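Local coordinates for SGNH hydrolase-type esterase domain-containing protein (Slackia heliotrinireducens DSM 20476, PDB 4S1P), which is thought to be an SGNH hydrolase of the GDSL-like lipase/acylhydrolase family, probably cleaving ester bonds in a substrate that remains unidentified, at residues P76-T81 against L119-D124; C113-K118 against G165-P170; P101-T106 against A135-D140. All coordinates share one frame; numbering follows the deposited sequence.

Contact 1 (P76-T81 against L119-D124); sequences PATSPT and LGMSHD
Met121, a selenomethionine, reaches across to Ala77 and Thr78 and meets each with a different part of its side chain. Two conformers of Met121 are modelled, and one is described. Its first torsion puts CG opposite the backbone N (chi1 -165°), and the chain runs on extended as far as the selenium. SE lies 4.0 Å from Ala77 CB, the methyl of which points at 119-124. A bend at chi3 (-79°) then turns the terminal methyl toward Thr78, where Met121 CE comes 3.9 Å from Thr78 CG2. The Thr78 and Met121 side chains lie at a slant to each other. Leu119 adds a looser approach to the same threonine methyl, with Leu119 CD2 4.3 Å from Thr78 CG2.

Thr78 divides its two branches: CG2 serves the apolar contact, while OG1 is hydrogen-bonded to His74 ND1, a bond that would help fix the rotation of the side chain. No hydrogen bond joins the two segments.

Segment 119-124 changes direction at Gly120, which has positive phi and closes helix 114-119 with a Schellman motif, and Ser122 OG caps helix 123-141 through Asp125 N. Met121 thus lies in the link between these helices, packed against the short helix 75-78, whose Pro76 and Ala77 also rest on Met130 of helix 123-141.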
loop_
_atom_site.group_PDB
_atom_site.type_symbol
_atom_site.label_atom_id
_atom_site.label_comp_id
_atom_site.label_asym_id
_atom_site.label_seq_id
_atom_site.Cartn_x
_atom_site.Cartn_y
_atom_site.Cartn_z
ATOM N N PRO A 76 7.489 5.039 4.861
ATOM C CA PRO A 76 6.840 6.235 5.372
ATOM C C PRO A 76 7.433 6.750 6.672
ATOM O O PRO A 76 7.345 7.953 6.948
ATOM C CB PRO A 76 5.372 5.815 5.509
ATOM C CG PRO A 76 5.247 4.702 4.538
ATOM C CD PRO A 76 6.526 3.958 4.627
ATOM N N ALA A 77 8.008 5.849 7.461
ATOM C CA ALA A 77 8.698 6.220 8.698
ATOM C C ALA A 77 10.137 6.681 8.494
ATOM O O ALA A 77 10.575 7.651 9.146
ATOM C CB ALA A 77 8.662 5.096 9.727
ATOM N N THR A 78 10.899 5.949 7.677
ATOM C CA THR A 78 12.339 6.203 7.542
ATOM C C THR A 78 12.740 7.203 6.411
ATOM O O THR A 78 13.790 7.840 6.500
ATOM C CB THR A 78 13.086 4.896 7.381
ATOM O OG1 THR A 78 12.612 4.203 6.217
ATOM C CG2 THR A 78 12.914 3.990 8.618
ATOM N N SER A 79 11.908 7.290 5.368
ATOM C CA SER A 79 12.073 8.230 4.269
ATOM C C SER A 79 10.739 8.928 4.013
ATOM O O SER A 79 10.135 8.764 2.948
ATOM C CB SER A 79 12.577 7.514 3.014
ATOM O OG SER A 79 13.879 6.976 3.208
ATOM N N PRO A 80 10.247 9.692 5.008
ATOM C CA PRO A 80 8.919 10.279 4.922
ATOM C C PRO A 80 8.756 11.247 3.774
ATOM O O PRO A 80 7.675 11.339 3.205
ATOM C CB PRO A 80 8.731 10.998 6.278
ATOM C CG PRO A 80 10.142 11.207 6.772
ATOM C CD PRO A 80 10.863 9.960 6.321
ATOM N N THR A 81 9.834 11.983 3.439
ATOM C CA THR A 81 9.709 12.934 2.358
ATOM C C THR A 81 9.633 12.253 0.991
ATOM O O THR A 81 8.799 12.611 0.157
ATOM C CB THR A 81 10.820 13.973 2.433
ATOM O OG1 THR A 81 10.724 14.628 3.710
ATOM C CG2 THR A 81 10.667 14.955 1.303
ATOM N N LEU A 119 16.190 -1.475 12.825
ATOM C CA LEU A 119 15.895 -0.080 12.440
ATOM C C LEU A 119 16.262 0.937 13.505
ATOM O O LEU A 119 16.347 2.136 13.202
ATOM C CB LEU A 119 14.412 0.120 12.108
ATOM C CG LEU A 119 13.909 -0.493 10.823
ATOM C CD1 LEU A 119 12.402 -0.305 10.745
ATOM C CD2 LEU A 119 14.600 0.129 9.615
ATOM N N GLY A 120 16.428 0.494 14.759
ATOM C CA GLY A 120 16.766 1.449 15.826
ATOM C C GLY A 120 15.653 2.448 16.066
ATOM O O GLY A 120 15.869 3.643 16.270
HETATM N N MSE A 121 14.440 1.931 15.992
HETATM C CA MSE A 121 13.256 2.721 16.188
HETATM C C MSE A 121 12.356 2.008 17.160
HETATM O O MSE A 121 12.175 0.778 17.082
HETATM C CB MSE A 121 12.559 2.788 14.825
HETATM C CG MSE A 121 11.519 3.878 14.807
HETATM SE SE MSE A 121 10.880 4.204 12.969
HETATM C CE MSE A 121 12.334 5.295 12.264
ATOM N N SER A 122 11.778 2.750 18.112
ATOM C CA SER A 122 10.818 2.103 19.005
ATOM C C SER A 122 9.512 1.780 18.291
ATOM O O SER A 122 9.200 2.363 17.241
ATOM C CB SER A 122 10.533 2.984 20.229
ATOM O OG SER A 122 9.702 4.071 19.880
ATOM N N HIS A 123 8.767 0.822 18.840
ATOM C CA HIS A 123 7.484 0.467 18.280
ATOM C C HIS A 123 6.526 1.678 18.289
ATOM O O HIS A 123 5.821 1.944 17.320
ATOM C CB HIS A 123 6.871 -0.717 19.016
ATOM C CG HIS A 123 5.593 -1.160 18.414
ATOM N ND1 HIS A 123 4.355 -0.777 18.877
ATOM C CD2 HIS A 123 5.376 -1.900 17.309
ATOM C CE1 HIS A 123 3.426 -1.281 18.079
ATOM N NE2 HIS A 123 4.028 -2.001 17.152
ATOM N N ASP A 124 6.514 2.426 19.388
ATOM C CA ASP A 124 5.672 3.641 19.458
ATOM C C ASP A 124 6.086 4.666 18.400
ATOM O O ASP A 124 5.233 5.275 17.744
ATOM C CB ASP A 124 5.707 4.295 20.838
ATOM C CG ASP A 124 4.754 3.668 21.835
ATOM O OD1 ASP A 124 3.855 2.886 21.474
ATOM O OD2 ASP A 124 4.926 3.995 23.022
#

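Contact 2 (C113-K118 against G165-P170); sequences CAKLVK and GVHPSP
Lys115 lays its aliphatic chain across Val166 at about a right angle, with Lys115 CB 3.7 Å from Val166 CG2. The CD of the lysine lies closer still, but Lys115 has two conformers, so the apparent tightness there is doubtful. In the conformer described, extension beyond CG brings NZ to the edge of the His167 ring, near its plane and 4.1 Å from CE1. At the other end Cys113 SG stands 3.9 Å from Gly165 O.

The next shell is organised by Asp164, outside both segments. Its OD2 forms a salt bridge with Lys115 NZ and a hydrogen bond with His167 ND1, while OD1 holds Val166 N. Asp164 and His167 are spaced as in the DxxH block of SGNH hydrolases, and with Ser12 they are consistent with a catalytic triad. The side chain of His167 comes within about 3 Å of a bound unknown ligand. Cys113 is the N-cap of the lysine's helix, where Leu116 N makes a weak bond to Cys113 SG (3.6 Å, 147° at the hydrogen).

Helix 114-119 therefore meets the histidine loop through its first turn. That loop leads into helix 170-184, whose start Ser169 OG caps at Gly172 N, and Leu116 packs on His123 and Met126 of helix 123-141.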
loop_
_atom_site.group_PDB
_atom_site.type_symbol
_atom_site.label_atom_id
_atom_site.label_comp_id
_atom_site.label_asym_id
_atom_site.label_seq_id
_atom_site.Cartn_x
_atom_site.Cartn_y
_atom_site.Cartn_z
ATOM N N CYS A 113 10.268 -7.379 17.186
ATOM C CA CYS A 113 10.761 -8.233 16.096
ATOM C C CYS A 113 12.136 -7.756 15.635
ATOM O O CYS A 113 12.493 -6.587 15.790
ATOM C CB CYS A 113 9.770 -8.339 14.937
ATOM S SG CYS A 113 9.672 -6.896 13.871
ATOM N N ALA A 114 12.909 -8.671 15.058
ATOM C CA ALA A 114 14.259 -8.366 14.623
ATOM C C ALA A 114 14.372 -7.223 13.642
ATOM O O ALA A 114 15.275 -6.392 13.742
ATOM C CB ALA A 114 14.897 -9.610 14.046
ATOM N N LYS A 115 13.416 -7.126 12.709
ATOM C CA LYS A 115 13.514 -6.100 11.706
ATOM C C LYS A 115 13.310 -4.720 12.332
ATOM O O LYS A 115 13.910 -3.734 11.903
ATOM C CB LYS A 115 12.583 -6.418 10.519
ATOM C CG LYS A 115 13.140 -7.577 9.667
ATOM C CD LYS A 115 12.148 -8.172 8.684
ATOM C CE LYS A 115 12.769 -9.336 7.935
ATOM N NZ LYS A 115 11.852 -9.836 6.865
ATOM N N LEU A 116 12.507 -4.655 13.387
ATOM C CA LEU A 116 12.312 -3.397 14.063
ATOM C C LEU A 116 13.554 -3.065 14.929
ATOM O O LEU A 116 14.003 -1.910 14.985
ATOM C CB LEU A 116 11.036 -3.488 14.910
ATOM C CG LEU A 116 10.639 -2.218 15.630
ATOM C CD1 LEU A 116 10.579 -1.000 14.744
ATOM C CD2 LEU A 116 9.318 -2.439 16.335
ATOM N N VAL A 117 14.114 -4.072 15.600
ATOM C CA VAL A 117 15.350 -3.870 16.345
ATOM C C VAL A 117 16.432 -3.268 15.461
ATOM O O VAL A 117 17.126 -2.300 15.882
ATOM C CB VAL A 117 15.850 -5.190 16.966
ATOM C CG1 VAL A 117 17.255 -5.033 17.577
ATOM C CG2 VAL A 117 14.834 -5.702 17.972
ATOM N N LYS A 118 16.584 -3.837 14.258
ATOM C CA LYS A 118 17.606 -3.394 13.317
ATOM C C LYS A 118 17.430 -1.930 12.898
ATOM O O LYS A 118 18.415 -1.233 12.635
ATOM C CB LYS A 118 17.616 -4.315 12.095
ATOM C CG LYS A 118 18.211 -5.694 12.378
ATOM C CD LYS A 118 18.219 -6.598 11.142
ATOM C CE LYS A 118 17.149 -7.686 11.209
ATOM N NZ LYS A 118 16.970 -8.425 9.930
ATOM N N GLY A 165 7.285 -10.598 11.758
ATOM C CA GLY A 165 6.720 -9.361 12.343
ATOM C C GLY A 165 6.592 -8.195 11.365
ATOM O O GLY A 165 6.336 -7.055 11.791
ATOM N N VAL A 166 6.772 -8.476 10.076
ATOM C CA VAL A 166 6.715 -7.448 9.015
ATOM C C VAL A 166 5.661 -7.781 7.982
ATOM O O VAL A 166 4.761 -7.000 7.704
ATOM C CB VAL A 166 8.069 -7.294 8.299
ATOM C CG1 VAL A 166 7.950 -6.359 7.090
ATOM C CG2 VAL A 166 9.116 -6.753 9.260
ATOM N N HIS A 167 5.766 -8.962 7.415
ATOM C CA HIS A 167 4.832 -9.392 6.393
ATOM C C HIS A 167 3.540 -9.858 7.052
ATOM O O HIS A 167 3.535 -10.273 8.214
ATOM C CB HIS A 167 5.486 -10.521 5.595
ATOM C CG HIS A 167 6.631 -10.047 4.751
ATOM N ND1 HIS A 167 7.925 -9.970 5.213
ATOM C CD2 HIS A 167 6.651 -9.515 3.509
ATOM C CE1 HIS A 167 8.704 -9.459 4.279
ATOM N NE2 HIS A 167 7.952 -9.171 3.230
ATOM N N PRO A 168 2.433 -9.792 6.310
ATOM C CA PRO A 168 1.152 -10.242 6.847
ATOM C C PRO A 168 1.051 -11.776 6.778
ATOM O O PRO A 168 1.568 -12.408 5.862
ATOM C CB PRO A 168 0.144 -9.606 5.899
ATOM C CG PRO A 168 0.871 -9.548 4.568
ATOM C CD PRO A 168 2.332 -9.298 4.918
ATOM N N SER A 169 0.381 -12.344 7.774
ATOM C CA SER A 169 -0.077 -13.727 7.688
ATOM C C SER A 169 -1.226 -13.794 6.688
ATOM O O SER A 169 -1.756 -12.784 6.266
ATOM C CB SER A 169 -0.592 -14.166 9.053
ATOM O OG SER A 169 -1.796 -13.536 9.338
ATOM N N PRO A 170 -1.673 -15.003 6.339
ATOM C CA PRO A 170 -2.865 -15.059 5.523
ATOM C C PRO A 170 -4.049 -14.293 6.138
ATOM O O PRO A 170 -4.768 -13.614 5.413
ATOM C CB PRO A 170 -3.122 -16.567 5.447
ATOM C CG PRO A 170 -1.769 -17.148 5.464
ATOM C CD PRO A 170 -1.045 -16.325 6.498
#

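Contact 3 (P101-T106 against A135-D140)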
loop_
_atom_site.group_PDB
_atom_site.type_symbol
_atom_site.label_atom_id
_atom_site.label_comp_id
_atom_site.label_asym_id
_atom_site.label_seq_id
_atom_site.Cartn_x
_atom_site.Cartn_y
_atom_site.Cartn_z
ATOM N N PRO A 101 -7.046 7.839 -6.545
ATOM C CA PRO A 101 -5.927 7.237 -5.818
ATOM C C PRO A 101 -6.353 6.750 -4.436
ATOM O O PRO A 101 -7.203 7.353 -3.777
ATOM C CB PRO A 101 -4.899 8.364 -5.741
ATOM C CG PRO A 101 -5.663 9.624 -5.945
ATOM C CD PRO A 101 -6.868 9.285 -6.777
ATOM N N VAL A 102 -5.732 5.643 -4.019
ATOM C CA VAL A 102 -6.008 4.997 -2.737
ATOM C C VAL A 102 -4.678 4.669 -2.080
ATOM O O VAL A 102 -3.837 4.042 -2.715
ATOM C CB VAL A 102 -6.831 3.695 -2.929
ATOM C CG1 VAL A 102 -7.044 2.960 -1.624
ATOM C CG2 VAL A 102 -8.172 4.007 -3.585
ATOM N N ILE A 103 -4.501 5.077 -0.826
ATOM C CA ILE A 103 -3.330 4.700 -0.087
ATOM C C ILE A 103 -3.612 3.379 0.635
ATOM O O ILE A 103 -4.568 3.287 1.411
ATOM C CB ILE A 103 -2.943 5.778 0.942
ATOM C CG1 ILE A 103 -2.454 7.040 0.220
ATOM C CG2 ILE A 103 -1.915 5.250 1.944
ATOM C CD1 ILE A 103 -2.495 8.258 1.099
ATOM N N TYR A 104 -2.774 2.370 0.398
ATOM C CA TYR A 104 -2.815 1.116 1.171
ATOM C C TYR A 104 -1.952 1.430 2.404
ATOM O O TYR A 104 -0.712 1.363 2.357
ATOM C CB TYR A 104 -2.302 -0.016 0.312
ATOM C CG TYR A 104 -2.097 -1.391 0.970
ATOM C CD1 TYR A 104 -2.396 -1.661 2.310
ATOM C CD2 TYR A 104 -1.601 -2.418 0.214
ATOM C CE1 TYR A 104 -2.121 -2.923 2.871
ATOM C CE2 TYR A 104 -1.322 -3.656 0.743
ATOM C CZ TYR A 104 -1.596 -3.921 2.069
ATOM O OH TYR A 104 -1.291 -5.146 2.609
ATOM N N GLY A 105 -2.611 1.859 3.481
ATOM C CA GLY A 105 -1.894 2.208 4.703
ATOM C C GLY A 105 -1.500 0.895 5.373
ATOM O O GLY A 105 -2.341 0.055 5.653
ATOM N N THR A 106 -0.234 0.701 5.616
ATOM C CA THR A 106 0.245 -0.489 6.279
ATOM C C THR A 106 0.568 -0.192 7.766
ATOM O O THR A 106 0.284 0.870 8.314
ATOM C CB THR A 106 1.458 -1.070 5.525
ATOM O OG1 THR A 106 2.581 -0.164 5.608
ATOM C CG2 THR A 106 1.139 -1.350 4.036
ATOM N N ALA A 135 -1.711 9.908 7.130
ATOM C CA ALA A 135 -2.734 10.936 7.299
ATOM C C ALA A 135 -2.398 12.177 6.478
ATOM O O ALA A 135 -3.271 12.769 5.805
ATOM C CB ALA A 135 -2.862 11.283 8.769
ATOM N N GLN A 136 -1.129 12.586 6.519
ATOM C CA GLN A 136 -0.710 13.760 5.788
ATOM C C GLN A 136 -0.785 13.520 4.273
ATOM O O GLN A 136 -1.220 14.384 3.515
ATOM C CB GLN A 136 0.693 14.192 6.186
ATOM C CG GLN A 136 1.007 15.602 5.687
ATOM C CD GLN A 136 0.077 16.666 6.295
ATOM O OE1 GLN A 136 -0.027 16.783 7.518
ATOM N NE2 GLN A 136 -0.605 17.433 5.443
ATOM N N ALA A 137 -0.426 12.313 3.825
ATOM C CA ALA A 137 -0.434 12.033 2.393
ATOM C C ALA A 137 -1.867 11.960 1.861
ATOM O O ALA A 137 -2.144 12.472 0.758
ATOM C CB ALA A 137 0.349 10.756 2.117
ATOM N N ALA A 138 -2.777 11.438 2.681
ATOM C CA ALA A 138 -4.181 11.359 2.285
ATOM C C ALA A 138 -4.716 12.776 2.142
ATOM O O ALA A 138 -5.392 13.086 1.156
ATOM C CB ALA A 138 -5.014 10.553 3.280
ATOM N N ALA A 139 -4.414 13.636 3.112
ATOM C CA ALA A 139 -4.943 15.005 3.094
ATOM C C ALA A 139 -4.383 15.818 1.931
ATOM O O ALA A 139 -5.125 16.554 1.258
ATOM C CB ALA A 139 -4.626 15.678 4.397
ATOM N N ASP A 140 -3.067 15.718 1.720
ATOM C CA ASP A 140 -2.418 16.502 0.695
ATOM C C ASP A 140 -2.803 16.120 -0.714
ATOM O O ASP A 140 -2.896 16.990 -1.579
ATOM C CB ASP A 140 -0.906 16.410 0.829
ATOM C CG ASP A 140 -0.362 17.158 2.058
ATOM O OD1 ASP A 140 -1.125 17.871 2.772
ATOM O OD2 ASP A 140 0.855 17.016 2.330
#
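Residues 101-106, of strand 100-105 and the loop after it, and residues 135-140 of helix 123-141 come nearest at Ile103 and Ala138, whose CA atoms are 7.1 Å apart, a separation a single side chain can bridge. Ile103 does so with its longer branch. Its first torsion places CG1 beside the backbone N (chi1 -68°), and the nearly extended second torsion (161°) carries CD1 out to the helix.

There the methyl reaches the backbone itself. Ile103 CD1 is 3.6 Å from Ala138 N and 3.8 Å from Ala137 C, the two atoms of the peptide bond joining the alanines. The methyls of both also touch it, Ala137 CB at 3.9 Å and Ala138 CB at 4.0 Å from Ile103 CD1. Tyr83 of helix 80-96 and Phe134 of helix 123-141 also pack on Ile103, which is buried.

Gln136 and Asp140, one turn apart, share a side-chain hydrogen bond: Gln136 NE2 donates to Asp140 OD1 at 2.8 Å, with the oxygen in the amide plane but approached from 39° out of the carboxylate plane.

This is helix-on-sheet packing of the alpha/beta fold, helix 123-141 covering one face of the parallel sheet at strand 100-105. With no hydrogen bond between them, the contact between these two segments is apolar packing, and the small alanine side chains allow an isoleucine tip to rest directly on helical backbone.

In the fold
From the N terminus the first segments come in the order 76-81, 101-106 and 113-118, and the second in the order 119-124, 135-140 and 165-170. Contact 1 closes a loop of 37 residues, contact 3 one of 28 and contact 2 one of 46, and every pair crosses, none nesting. Contact 3 lies within the crossover from strand 100-105 through helix 123-141 to the parallel neighbouring strand 144-147. Contacts 1 and 2 touch, Met121 O lying 3.3 Å from Leu116 CD1, with centres about 13 Å apart. Helix 123-141 runs from its start in contact 1, beside helix 114-119 of contact 2, to its packing on the sheet in contact 3.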